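Local coordinates for acyl-coenzyme A oxidase acox-1.2 (Caenorhabditis elegans, PDB 5K3J), which catalyses the FAD-dependent first step of peroxisomal beta-oxidation, desaturating the CoA thioester of an ascaroside pheromone precursor with a five-carbon omega side chain, at residues A[75-80]-A[98-103]; A[115-120]-A[290-295]; A[300-305]-A[351-356]. All coordinates share one frame; numbering follows the deposited sequence.

How the interactions relate
All three contacts are buried antiparallel helix pairs, but their chemistry follows their place in the fold. Interaction 1 lies within the N-terminal helical region, near the second subunit, and is the one whose two segments share a hydrogen bond, from a lysine to a backbone carbonyl. Interactions 2 and 3 both use helix 287-315, at centres about 17 Å apart. In interaction 2 it faces helix 112-125 and the bound ascaroside-CoA; in interaction 3 it packs on helix 343-363 through apolar atoms at a glycine, with the closest axes of the three. Arg-101, on helix 93-103, touches Gln-295 and Leu-302, so interaction 1 abuts both others.

Interaction 1 of 3, residues A[75-80]-A[98-103]; sequences RKISIL and HLHREV
Leu-80 reaches from helix 66-82 to three residues of helix 93-103, and its two methyls divide the work. Its CG stands anti to the backbone N (chi1 -175°), which directs the side chain toward helix 93-103. CD2 then sits over one face of the His-100 imidazole as a CH-pi contact, 3.7 Å from the ring centroid and displaced toward the rim carrying CD2 and NE2. The other methyl, CD1, packs 3.7 Å from Leu-99 CD2, and it also lies 4.0 Å from Val-103 CG2. The two leucines lie side by side, pointing opposite ways.

Ile-77 meets the same imidazole differently: its CD1 approaches at the edge, in the ring plane, 3.6 Å from His-100 CD2. The ring thus has one methyl over a face and another at its rim, while its ND1 is hydrogen-bonded to Ser-96 O.

Lys-76 supplies the polar link. The first torsion, with CG roughly anti to the backbone N, sets CG 3.7 Å from Val-103 CG1; the bends at chi2, chi3 and chi4 then turn NZ to Val-103 O, a 3.1 Å hydrogen bond. NZ lies above that carbonyl's plane, 38° out of it. NZ also forms a salt bridge with Asp-57 OD1 and a hydrogen bond with Leu-55 O, while Val-103 O takes a second donor from Arg-616. With a methionine at this position, Asp-57 would probably be left without its charged mate and Val-103 O without one of its two donors.

The segment axes run antiparallel at 142°, 11.3 Å apart, a separation bridged by side chains. Leu-99 also touches helix 36-49, Arg-101 extends to helix 287-315, and Leu-652 of the second subunit packs on Ile-77.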
loop_
_atom_site.group_PDB
_atom_site.type_symbol
_atom_site.label_atom_id
_atom_site.label_comp_id
_atom_site.label_asym_id
_atom_site.label_seq_id
_atom_site.Cartn_x
_atom_site.Cartn_y
_atom_site.Cartn_z
ATOM N N ARG A 75 -1.330 -1.974 28.779
ATOM C CA ARG A 75 -0.255 -2.111 29.756
ATOM C C ARG A 75 0.619 -0.859 29.739
ATOM O O ARG A 75 0.836 -0.232 30.777
ATOM C CB ARG A 75 0.606 -3.349 29.475
ATOM C CG ARG A 75 1.755 -3.534 30.470
ATOM C CD ARG A 75 2.715 -4.633 30.046
ATOM N NE ARG A 75 3.664 -4.178 29.036
ATOM C CZ ARG A 75 4.789 -3.531 29.317
ATOM N NH1 ARG A 75 5.104 -3.253 30.574
ATOM N NH2 ARG A 75 5.602 -3.162 28.340
ATOM N N LYS A 76 1.085 -0.485 28.550
ATOM C CA LYS A 76 2.065 0.581 28.408
ATOM C C LYS A 76 1.469 1.960 28.695
ATOM O O LYS A 76 2.169 2.841 29.187
ATOM C CB LYS A 76 2.672 0.545 27.008
ATOM C CG LYS A 76 4.097 1.078 26.948
ATOM C CD LYS A 76 5.108 0.028 27.391
ATOM C CE LYS A 76 5.595 -0.827 26.233
ATOM N NZ LYS A 76 6.353 0.005 25.270
ATOM N N ILE A 77 0.182 2.147 28.407
ATOM C CA ILE A 77 -0.460 3.453 28.601
ATOM C C ILE A 77 -0.765 3.718 30.078
ATOM O O ILE A 77 -0.795 4.872 30.517
ATOM C CB ILE A 77 -1.769 3.582 27.774
ATOM C CG1 ILE A 77 -2.125 5.051 27.538
ATOM C CG2 ILE A 77 -2.917 2.851 28.445
ATOM C CD1 ILE A 77 -1.023 5.837 26.855
ATOM N N SER A 78 -0.974 2.652 30.846
ATOM C CA SER A 78 -1.258 2.795 32.266
ATOM C C SER A 78 0.027 3.052 33.032
ATOM O O SER A 78 0.038 3.791 34.013
ATOM C CB SER A 78 -1.962 1.549 32.811
ATOM O OG SER A 78 -1.073 0.447 32.887
ATOM N N ILE A 79 1.113 2.434 32.581
ATOM C CA ILE A 79 2.423 2.672 33.173
ATOM C C ILE A 79 2.907 4.075 32.816
ATOM O O ILE A 79 3.358 4.828 33.681
ATOM C CB ILE A 79 3.466 1.643 32.699
ATOM C CG1 ILE A 79 3.009 0.224 33.030
ATOM C CG2 ILE A 79 4.813 1.924 33.340
ATOM C CD1 ILE A 79 3.908 -0.844 32.467
ATOM N N LEU A 80 2.800 4.414 31.534
ATOM C CA LEU A 80 3.226 5.714 31.028
ATOM C C LEU A 80 2.498 6.859 31.721
ATOM O O LEU A 80 3.083 7.911 31.979
ATOM C CB LEU A 80 2.997 5.786 29.519
ATOM C CG LEU A 80 3.497 7.025 28.787
ATOM C CD1 LEU A 80 5.011 7.118 28.910
ATOM C CD2 LEU A 80 3.066 7.002 27.326
ATOM N N HIS A 98 5.648 13.241 21.426
ATOM C CA HIS A 98 6.942 12.571 21.343
ATOM C C HIS A 98 6.980 11.376 22.283
ATOM O O HIS A 98 7.439 10.296 21.913
ATOM C CB HIS A 98 8.090 13.520 21.681
ATOM C CG HIS A 98 9.410 12.830 21.826
ATOM N ND1 HIS A 98 10.200 12.492 20.747
ATOM C CD2 HIS A 98 10.068 12.389 22.925
ATOM C CE1 HIS A 98 11.292 11.887 21.175
ATOM N NE2 HIS A 98 11.239 11.811 22.493
ATOM N N LEU A 99 6.488 11.577 23.501
ATOM C CA LEU A 99 6.509 10.531 24.515
ATOM C C LEU A 99 5.675 9.318 24.105
ATOM O O LEU A 99 6.088 8.177 24.305
ATOM C CB LEU A 99 6.015 11.083 25.852
ATOM C CG LEU A 99 6.053 10.091 27.009
ATOM C CD1 LEU A 99 7.475 9.637 27.243
ATOM C CD2 LEU A 99 5.470 10.703 28.272
ATOM N N HIS A 100 4.506 9.564 23.520
ATOM C CA HIS A 100 3.607 8.481 23.149
ATOM C C HIS A 100 4.023 7.824 21.834
ATOM O O HIS A 100 3.948 6.603 21.701
ATOM C CB HIS A 100 2.169 8.991 23.064
ATOM C CG HIS A 100 1.552 9.270 24.399
ATOM N ND1 HIS A 100 1.758 10.449 25.086
ATOM C CD2 HIS A 100 0.749 8.516 25.186
ATOM C CE1 HIS A 100 1.104 10.410 26.232
ATOM N NE2 HIS A 100 0.481 9.247 26.317
ATOM N N ARG A 101 4.469 8.627 20.869
ATOM C CA ARG A 101 4.943 8.078 19.600
ATOM C C ARG A 101 6.144 7.168 19.823
ATOM O O ARG A 101 6.358 6.220 19.071
ATOM C CB ARG A 101 5.322 9.185 18.613
ATOM C CG ARG A 101 4.156 9.849 17.890
ATOM C CD ARG A 101 4.667 10.958 16.978
ATOM N NE ARG A 101 3.599 11.703 16.319
ATOM C CZ ARG A 101 3.712 12.973 15.948
ATOM N NH1 ARG A 101 4.839 13.630 16.192
ATOM N NH2 ARG A 101 2.703 13.594 15.348
ATOM N N GLU A 102 6.928 7.464 20.856
ATOM C CA GLU A 102 8.098 6.655 21.161
ATOM C C GLU A 102 7.768 5.477 22.059
ATOM O O GLU A 102 7.998 4.330 21.685
ATOM C CB GLU A 102 9.194 7.498 21.814
ATOM C CG GLU A 102 10.365 6.655 22.303
ATOM C CD GLU A 102 11.566 7.491 22.700
ATOM O OE1 GLU A 102 11.938 7.482 23.894
ATOM O OE2 GLU A 102 12.149 8.155 21.816
ATOM N N VAL A 103 7.239 5.757 23.245
ATOM C CA VAL A 103 6.946 4.701 24.213
ATOM C C VAL A 103 5.831 3.780 23.720
ATOM O O VAL A 103 6.032 2.572 23.578
ATOM C CB VAL A 103 6.545 5.274 25.581
ATOM C CG1 VAL A 103 6.192 4.152 26.540
ATOM C CG2 VAL A 103 7.668 6.118 26.141
#

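Interaction 2 of 3, residues A[115-120]-A[290-295]; sequences DALFIP and VKIRSQ. With 6QA (~{S}-[2-[3-[[(2~{R})-4-[[[(2~{R},3~{S},4~{R},5~{R})-5-(6-aminopurin-9-yl)-4-oxidanyl-3-phosphonooxy-oxolan-2-yl]methoxy-oxidanyl-phosphoryl]oxy-oxidanyl-phosphoryl]oxy-3,3-dimethyl-2-oxidanyl-butanoyl]amino]propanoylamino]ethyl] 5-[(2~{R},3~{R},5~{R},6~{S})-6-methyl-3,5-bis(oxidanyl)oxan-2-yl]oxypentanethioate), chain E.
Lys-291 and Ile-292 of helix 287-315 pack on Ala-116, Leu-117 and Pro-120 of helix 112-125, an antiparallel pair that joins the N-terminal helical region of the acyl-CoA oxidase fold to its C-alpha1 helical region. The segment axes are 10.4 Å apart at 141°, and the bound ascaroside-CoA runs alongside.

At the start of the second segment, Val-290 turns to Leu-381 and Tyr-363, on two other helices. Lys-291 comes next and uses its aliphatic part: CD lies 3.8 Å from Pro-120 CB, the two side chains running roughly perpendicular. Its bend at chi3 and chi4 turns NZ away from the proline, to a salt bridge with Glu-93 OE2.

Ile-292 is the apolar centre. With CG1 anti to its own carbonyl carbon (chi1 -62°), the ethyl branch faces helix 112-125: CG1 lies 3.8 Å from Leu-117 CD2, and CD1 is 3.5 Å from Ala-116 O. The other branch, CG2, faces the ligand, 3.8 Å from C05, the omega carbon bearing the glycosidic oxygen. Leu-117 splits its methyls similarly, with CD1 3.4 Å from ligand C08, the carbon next to the thioester and one end of the bond to be desaturated. Ala-116 CB flanks the sugar, 3.8 Å from its hydroxyl O64. These side chains therefore form part of the wall around the acyl chain and ascarylose.

Arg-293, an experimentally established substrate-binding residue, leaves the helix on its ligand side with its chain extended from CG to NE. NE bonds to the backbone O of Ala-432, a position changed in this structure, and NH2 comes within 2.6 Å of O57, a pantetheine amide oxygen of the ligand.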
loop_
_atom_site.group_PDB
_atom_site.type_symbol
_atom_site.label_atom_id
_atom_site.label_comp_id
_atom_site.label_asym_id
_atom_site.label_seq_id
_atom_site.Cartn_x
_atom_site.Cartn_y
_atom_site.Cartn_z
ATOM N N ASP A 115 -7.269 11.810 23.271
ATOM C CA ASP A 115 -6.410 12.979 23.135
ATOM C C ASP A 115 -6.583 13.641 21.776
ATOM O O ASP A 115 -6.469 14.857 21.645
ATOM C CB ASP A 115 -4.941 12.596 23.326
ATOM C CG ASP A 115 -4.604 12.262 24.762
ATOM O OD1 ASP A 115 -5.298 12.773 25.668
ATOM O OD2 ASP A 115 -3.640 11.499 24.991
ATOM N N ALA A 116 -6.842 12.823 20.762
ATOM C CA ALA A 116 -6.895 13.302 19.385
ATOM C C ALA A 116 -8.119 14.177 19.106
ATOM O O ALA A 116 -8.015 15.179 18.397
ATOM C CB ALA A 116 -6.865 12.125 18.420
ATOM N N LEU A 117 -9.274 13.799 19.648
ATOM C CA LEU A 117 -10.518 14.497 19.322
ATOM C C LEU A 117 -11.440 14.728 20.513
ATOM O O LEU A 117 -12.099 15.763 20.589
ATOM C CB LEU A 117 -11.273 13.730 18.238
ATOM C CG LEU A 117 -10.695 13.877 16.829
ATOM C CD1 LEU A 117 -11.043 12.674 15.978
ATOM C CD2 LEU A 117 -11.191 15.164 16.180
ATOM N N PHE A 118 -11.494 13.771 21.434
ATOM C CA PHE A 118 -12.374 13.901 22.593
ATOM C C PHE A 118 -12.051 15.158 23.394
ATOM O O PHE A 118 -12.931 15.983 23.641
ATOM C CB PHE A 118 -12.279 12.676 23.496
ATOM C CG PHE A 118 -13.225 12.714 24.661
ATOM C CD1 PHE A 118 -14.592 12.580 24.470
ATOM C CD2 PHE A 118 -12.749 12.880 25.947
ATOM C CE1 PHE A 118 -15.464 12.617 25.541
ATOM C CE2 PHE A 118 -13.615 12.913 27.020
ATOM C CZ PHE A 118 -14.969 12.780 26.819
ATOM N N ILE A 119 -10.789 15.302 23.790
ATOM C CA ILE A 119 -10.338 16.490 24.512
ATOM C C ILE A 119 -10.385 17.760 23.640
ATOM O O ILE A 119 -10.862 18.799 24.103
ATOM C CB ILE A 119 -8.908 16.293 25.080
ATOM C CG1 ILE A 119 -8.924 15.339 26.274
ATOM C CG2 ILE A 119 -8.293 17.620 25.484
ATOM C CD1 ILE A 119 -7.591 15.235 26.979
ATOM N N PRO A 120 -9.894 17.695 22.383
ATOM C CA PRO A 120 -9.973 18.914 21.568
ATOM C C PRO A 120 -11.396 19.370 21.234
ATOM O O PRO A 120 -11.580 20.551 20.944
ATOM C CB PRO A 120 -9.225 18.524 20.291
ATOM C CG PRO A 120 -8.282 17.474 20.722
ATOM C CD PRO A 120 -9.029 16.685 21.745
ATOM N N VAL A 290 -10.915 19.780 11.695
ATOM C CA VAL A 290 -9.935 20.672 11.088
ATOM C C VAL A 290 -8.619 20.649 11.861
ATOM O O VAL A 290 -7.551 20.826 11.278
ATOM C CB VAL A 290 -10.489 22.119 10.996
ATOM C CG1 VAL A 290 -9.429 23.095 10.487
ATOM C CG2 VAL A 290 -11.708 22.150 10.092
ATOM N N LYS A 291 -8.686 20.406 13.166
ATOM C CA LYS A 291 -7.464 20.299 13.955
ATOM C C LYS A 291 -6.626 19.122 13.466
ATOM O O LYS A 291 -5.410 19.240 13.300
ATOM C CB LYS A 291 -7.762 20.137 15.445
ATOM C CG LYS A 291 -6.500 20.172 16.292
ATOM C CD LYS A 291 -6.749 19.697 17.704
ATOM C CE LYS A 291 -5.704 18.672 18.117
ATOM N NZ LYS A 291 -4.312 19.161 17.897
ATOM N N ILE A 292 -7.289 17.993 13.230
ATOM C CA ILE A 292 -6.626 16.798 12.720
ATOM C C ILE A 292 -6.023 17.054 11.343
ATOM O O ILE A 292 -4.834 16.822 11.131
ATOM C CB ILE A 292 -7.594 15.602 12.628
ATOM C CG1 ILE A 292 -8.126 15.230 14.015
ATOM C CG2 ILE A 292 -6.907 14.413 11.968
ATOM C CD1 ILE A 292 -7.046 14.874 15.014
ATOM N N ARG A 293 -6.851 17.541 10.419
ATOM C CA ARG A 293 -6.431 17.802 9.041
ATOM C C ARG A 293 -5.257 18.770 8.962
ATOM O O ARG A 293 -4.333 18.578 8.170
ATOM C CB ARG A 293 -7.598 18.355 8.222
ATOM C CG ARG A 293 -8.718 17.364 7.955
ATOM C CD ARG A 293 -9.919 18.070 7.340
ATOM N NE ARG A 293 -11.030 17.159 7.098
ATOM C CZ ARG A 293 -12.311 17.515 7.124
ATOM N NH1 ARG A 293 -12.652 18.769 7.390
ATOM N NH2 ARG A 293 -13.251 16.614 6.889
ATOM N N SER A 294 -5.307 19.818 9.775
ATOM C CA SER A 294 -4.214 20.776 9.851
ATOM C C SER A 294 -2.943 20.100 10.357
ATOM O O SER A 294 -1.835 20.446 9.949
ATOM C CB SER A 294 -4.588 21.950 10.762
ATOM O OG SER A 294 -4.921 21.500 12.067
ATOM N N GLN A 295 -3.119 19.112 11.226
ATOM C CA GLN A 295 -2.002 18.497 11.932
ATOM C C GLN A 295 -1.294 17.389 11.143
ATOM O O GLN A 295 -0.107 17.145 11.348
ATOM C CB GLN A 295 -2.501 17.960 13.282
ATOM C CG GLN A 295 -1.485 17.187 14.101
ATOM C CD GLN A 295 -1.695 15.687 14.013
ATOM O OE1 GLN A 295 -2.450 15.204 13.169
ATOM N NE2 GLN A 295 -1.033 14.944 14.894
HETATM P P26 6QA E . -21.960 18.646 5.195
HETATM P P29 6QA E . -23.278 20.958 3.773
HETATM P P50 6QA E . -19.972 25.260 -0.676
HETATM O O01 6QA E . -3.531 10.191 12.797
HETATM C C02 6QA E . -4.562 10.824 13.587
HETATM C C03 6QA E . -5.628 9.722 13.695
HETATM O O04 6QA E . -6.806 10.205 14.152
HETATM C C05 6QA E . -7.595 10.870 13.218
HETATM C C06 6QA E . -8.956 10.126 13.128
HETATM C C07 6QA E . -10.043 11.176 12.802
HETATM C C08 6QA E . -11.394 10.649 13.280
HETATM C C09 6QA E . -12.354 10.567 12.168
HETATM S S10 6QA E . -13.984 11.404 12.525
HETATM C C11 6QA E . -14.498 12.589 11.250
HETATM C C12 6QA E . -13.794 12.479 9.930
HETATM N N13 6QA E . -14.782 12.442 8.918
HETATM C C14 6QA E . -14.887 13.491 7.924
HETATM C C15 6QA E . -15.987 13.410 6.806
HETATM C C16 6QA E . -16.861 14.704 6.911
HETATM N N17 6QA E . -17.097 15.310 5.586
HETATM C C18 6QA E . -18.276 16.172 5.430
HETATM C C19 6QA E . -18.546 16.817 4.073
HETATM O O20 6QA E . -17.640 16.301 3.124
HETATM C C21 6QA E . -18.397 18.364 4.134
HETATM C C22 6QA E . -18.873 18.832 2.689
HETATM C C23 6QA E . -16.912 18.725 4.465
HETATM C C24 6QA E . -19.273 19.072 5.163
HETATM O O25 6QA E . -20.578 19.390 4.638
HETATM O O27 6QA E . -21.974 17.133 4.928
HETATM O O28 6QA E . -23.251 19.407 4.378
HETATM O O30 6QA E . -24.229 21.770 4.659
HETATM O O31 6QA E . -21.713 21.572 3.746
HETATM C C32 6QA E . -21.135 22.051 2.591
HETATM C C33 6QA E . -21.148 23.634 2.684
HETATM O O34 6QA E . -20.820 24.024 3.856
HETATM C C35 6QA E . -19.398 24.812 3.797
HETATM N N36 6QA E . -18.474 24.183 4.755
HETATM C C37 6QA E . -18.292 22.870 4.925
HETATM N N38 6QA E . -17.393 22.629 5.879
HETATM C C39 6QA E . -16.969 23.833 6.360
HETATM C C40 6QA E . -17.656 24.823 5.657
HETATM N N41 6QA E . -17.420 26.131 5.949
HETATM C C42 6QA E . -16.536 26.453 6.894
HETATM N N43 6QA E . -15.856 25.524 7.598
HETATM C C44 6QA E . -16.041 24.224 7.367
HETATM N N45 6QA E . -15.303 23.214 8.133
HETATM C C46 6QA E . -18.964 24.763 2.576
HETATM O O47 6QA E . -18.638 26.140 2.081
HETATM C C48 6QA E . -20.077 24.170 1.717
HETATM O O49 6QA E . -20.634 25.119 0.868
HETATM O O51 6QA E . -21.010 24.870 -1.685
HETATM O O52 6QA E . -18.743 24.345 -0.805
HETATM O O53 6QA E . -19.516 26.677 -0.897
HETATM O O54 6QA E . -23.808 20.928 2.362
HETATM O O55 6QA E . -22.114 18.889 6.685
HETATM O O56 6QA E . -19.018 16.348 6.351
HETATM O O57 6QA E . -14.161 14.428 7.933
HETATM O O58 6QA E . -12.017 9.961 11.158
HETATM O O59 6QA E . -5.206 8.672 14.607
HETATM C C60 6QA E . -4.889 9.173 15.911
HETATM C C61 6QA E . -4.571 7.922 16.700
HETATM C C62 6QA E . -3.741 10.213 15.838
HETATM C C63 6QA E . -4.032 11.291 14.883
HETATM O O64 6QA E . -3.556 10.816 17.167
#

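Interaction 3 of 3, residues A[300-305]-A[351-356]; sequences QGLFLA and AFIFTG
This is apolar packing of two antiparallel helices, 287-315 and 343-363, within the C-alpha1 helical region of the acyl-CoA oxidase fold. The evidence for close approach is the backbone: the segment axes come to 8.4 Å at an angle of 155°, and Gly-301 CA lies 5.1 Å from Ile-353 CA. Gly-301 presents no side chain, and a beta carbon there would point toward helix 343-363 and would probably come too close to Ile-353 CG1.

Ile-353 packs against the glycine, with Phe-352 CB beside it. A first torsion of -75° turns the ethyl branch along the glycine backbone, CG1 3.9 Å from Gly-301 CA. The branch ends at CD1, 3.6 Å from Leu-302 CD2, with the isoleucine and leucine side chains nearly perpendicular.

One residue earlier, Phe-352 brings its ring in edge-first, CD2 being 4.0 Å from Gln-300 O near the ring plane. That carbonyl accepts a hydrogen bond from Thr-396 OG1 of helix 379-405, a helix that Phe-352 and Leu-304 also touch, making this a three-helix junction. Gln-300 sends its side chain away from the contact, where NE2 bonds to Ala-425 O and the side chain touches the substrate-binding Tyr-431. The last link is Leu-304, whose CD2 approaches Phe-352 CE2 obliquely at 4.3 Å.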
loop_
_atom_site.group_PDB
_atom_site.type_symbol
_atom_site.label_atom_id
_atom_site.label_comp_id
_atom_site.label_asym_id
_atom_site.label_seq_id
_atom_site.Cartn_x
_atom_site.Cartn_y
_atom_site.Cartn_z
ATOM N N GLN A 300 2.009 13.082 8.795
ATOM C CA GLN A 300 2.278 12.288 7.605
ATOM C C GLN A 300 3.593 12.741 6.990
ATOM O O GLN A 300 4.016 12.225 5.957
ATOM C CB GLN A 300 1.131 12.393 6.594
ATOM C CG GLN A 300 -0.209 11.877 7.067
ATOM C CD GLN A 300 -0.404 10.408 6.779
ATOM O OE1 GLN A 300 0.197 9.859 5.859
ATOM N NE2 GLN A 300 -1.251 9.761 7.567
ATOM N N GLY A 301 4.246 13.693 7.645
ATOM C CA GLY A 301 5.608 14.048 7.311
ATOM C C GLY A 301 6.585 13.223 8.132
ATOM O O GLY A 301 7.684 12.910 7.671
ATOM N N LEU A 302 6.167 12.831 9.335
ATOM C CA LEU A 302 7.049 12.121 10.264
ATOM C C LEU A 302 7.052 10.597 10.070
ATOM O O LEU A 302 8.116 9.981 10.133
ATOM C CB LEU A 302 6.678 12.465 11.709
ATOM C CG LEU A 302 7.071 13.883 12.136
ATOM C CD1 LEU A 302 6.486 14.258 13.491
ATOM C CD2 LEU A 302 8.588 14.024 12.155
ATOM N N PHE A 303 5.883 9.995 9.847
ATOM C CA PHE A 303 5.795 8.587 9.447
ATOM C C PHE A 303 6.739 8.300 8.281
ATOM O O PHE A 303 7.475 7.314 8.278
ATOM C CB PHE A 303 4.378 8.231 9.007
ATOM C CG PHE A 303 3.379 8.138 10.120
ATOM C CD1 PHE A 303 3.664 7.469 11.300
ATOM C CD2 PHE A 303 2.125 8.707 9.963
ATOM C CE1 PHE A 303 2.707 7.382 12.304
ATOM C CE2 PHE A 303 1.173 8.625 10.960
ATOM C CZ PHE A 303 1.467 7.960 12.134
ATOM N N LEU A 304 6.677 9.174 7.281
ATOM C CA LEU A 304 7.464 9.053 6.062
ATOM C C LEU A 304 8.945 9.164 6.379
ATOM O O LEU A 304 9.758 8.424 5.830
ATOM C CB LEU A 304 7.056 10.127 5.053
ATOM C CG LEU A 304 7.706 10.092 3.675
ATOM C CD1 LEU A 304 7.653 8.684 3.124
ATOM C CD2 LEU A 304 6.996 11.059 2.741
ATOM N N ALA A 305 9.295 10.092 7.263
ATOM C CA ALA A 305 10.668 10.203 7.723
ATOM C C ALA A 305 11.093 8.911 8.416
ATOM O O ALA A 305 12.208 8.429 8.225
ATOM C CB ALA A 305 10.814 11.387 8.653
ATOM N N ALA A 351 9.423 18.864 3.458
ATOM C CA ALA A 351 8.485 19.830 2.896
ATOM C C ALA A 351 7.128 19.758 3.587
ATOM O O ALA A 351 6.518 20.789 3.877
ATOM C CB ALA A 351 8.326 19.607 1.400
ATOM N N PHE A 352 6.664 18.541 3.853
ATOM C CA PHE A 352 5.370 18.344 4.504
ATOM C C PHE A 352 5.381 18.898 5.927
ATOM O O PHE A 352 4.439 19.565 6.352
ATOM C CB PHE A 352 4.979 16.859 4.541
ATOM C CG PHE A 352 4.729 16.252 3.188
ATOM C CD1 PHE A 352 4.618 17.047 2.061
ATOM C CD2 PHE A 352 4.599 14.878 3.048
ATOM C CE1 PHE A 352 4.392 16.488 0.822
ATOM C CE2 PHE A 352 4.373 14.314 1.811
ATOM C CZ PHE A 352 4.269 15.121 0.696
ATOM N N ILE A 353 6.456 18.610 6.656
ATOM C CA ILE A 353 6.575 18.993 8.061
ATOM C C ILE A 353 6.572 20.510 8.236
ATOM O O ILE A 353 5.911 21.039 9.133
ATOM C CB ILE A 353 7.852 18.390 8.686
ATOM C CG1 ILE A 353 7.645 16.898 8.950
ATOM C CG2 ILE A 353 8.226 19.104 9.980
ATOM C CD1 ILE A 353 8.915 16.157 9.295
ATOM N N PHE A 354 7.296 21.208 7.365
ATOM C CA PHE A 354 7.332 22.667 7.401
ATOM C C PHE A 354 5.983 23.238 6.991
ATOM O O PHE A 354 5.542 24.263 7.513
ATOM C CB PHE A 354 8.437 23.202 6.490
ATOM C CG PHE A 354 9.813 22.751 6.885
ATOM C CD1 PHE A 354 10.136 22.573 8.217
ATOM C CD2 PHE A 354 10.780 22.493 5.925
ATOM C CE1 PHE A 354 11.392 22.155 8.588
ATOM C CE2 PHE A 354 12.042 22.073 6.291
ATOM C CZ PHE A 354 12.348 21.902 7.626
ATOM N N THR A 355 5.336 22.567 6.046
ATOM C CA THR A 355 3.980 22.912 5.651
ATOM C C THR A 355 3.038 22.664 6.824
ATOM O O THR A 355 2.043 23.368 7.003
ATOM C CB THR A 355 3.532 22.095 4.418
ATOM O OG1 THR A 355 4.463 22.296 3.346
ATOM C CG2 THR A 355 2.143 22.509 3.957
ATOM N N GLY A 356 3.374 21.659 7.630
ATOM C CA GLY A 356 2.596 21.319 8.804
ATOM C C GLY A 356 2.676 22.368 9.899
ATOM O O GLY A 356 1.679 22.645 10.565
#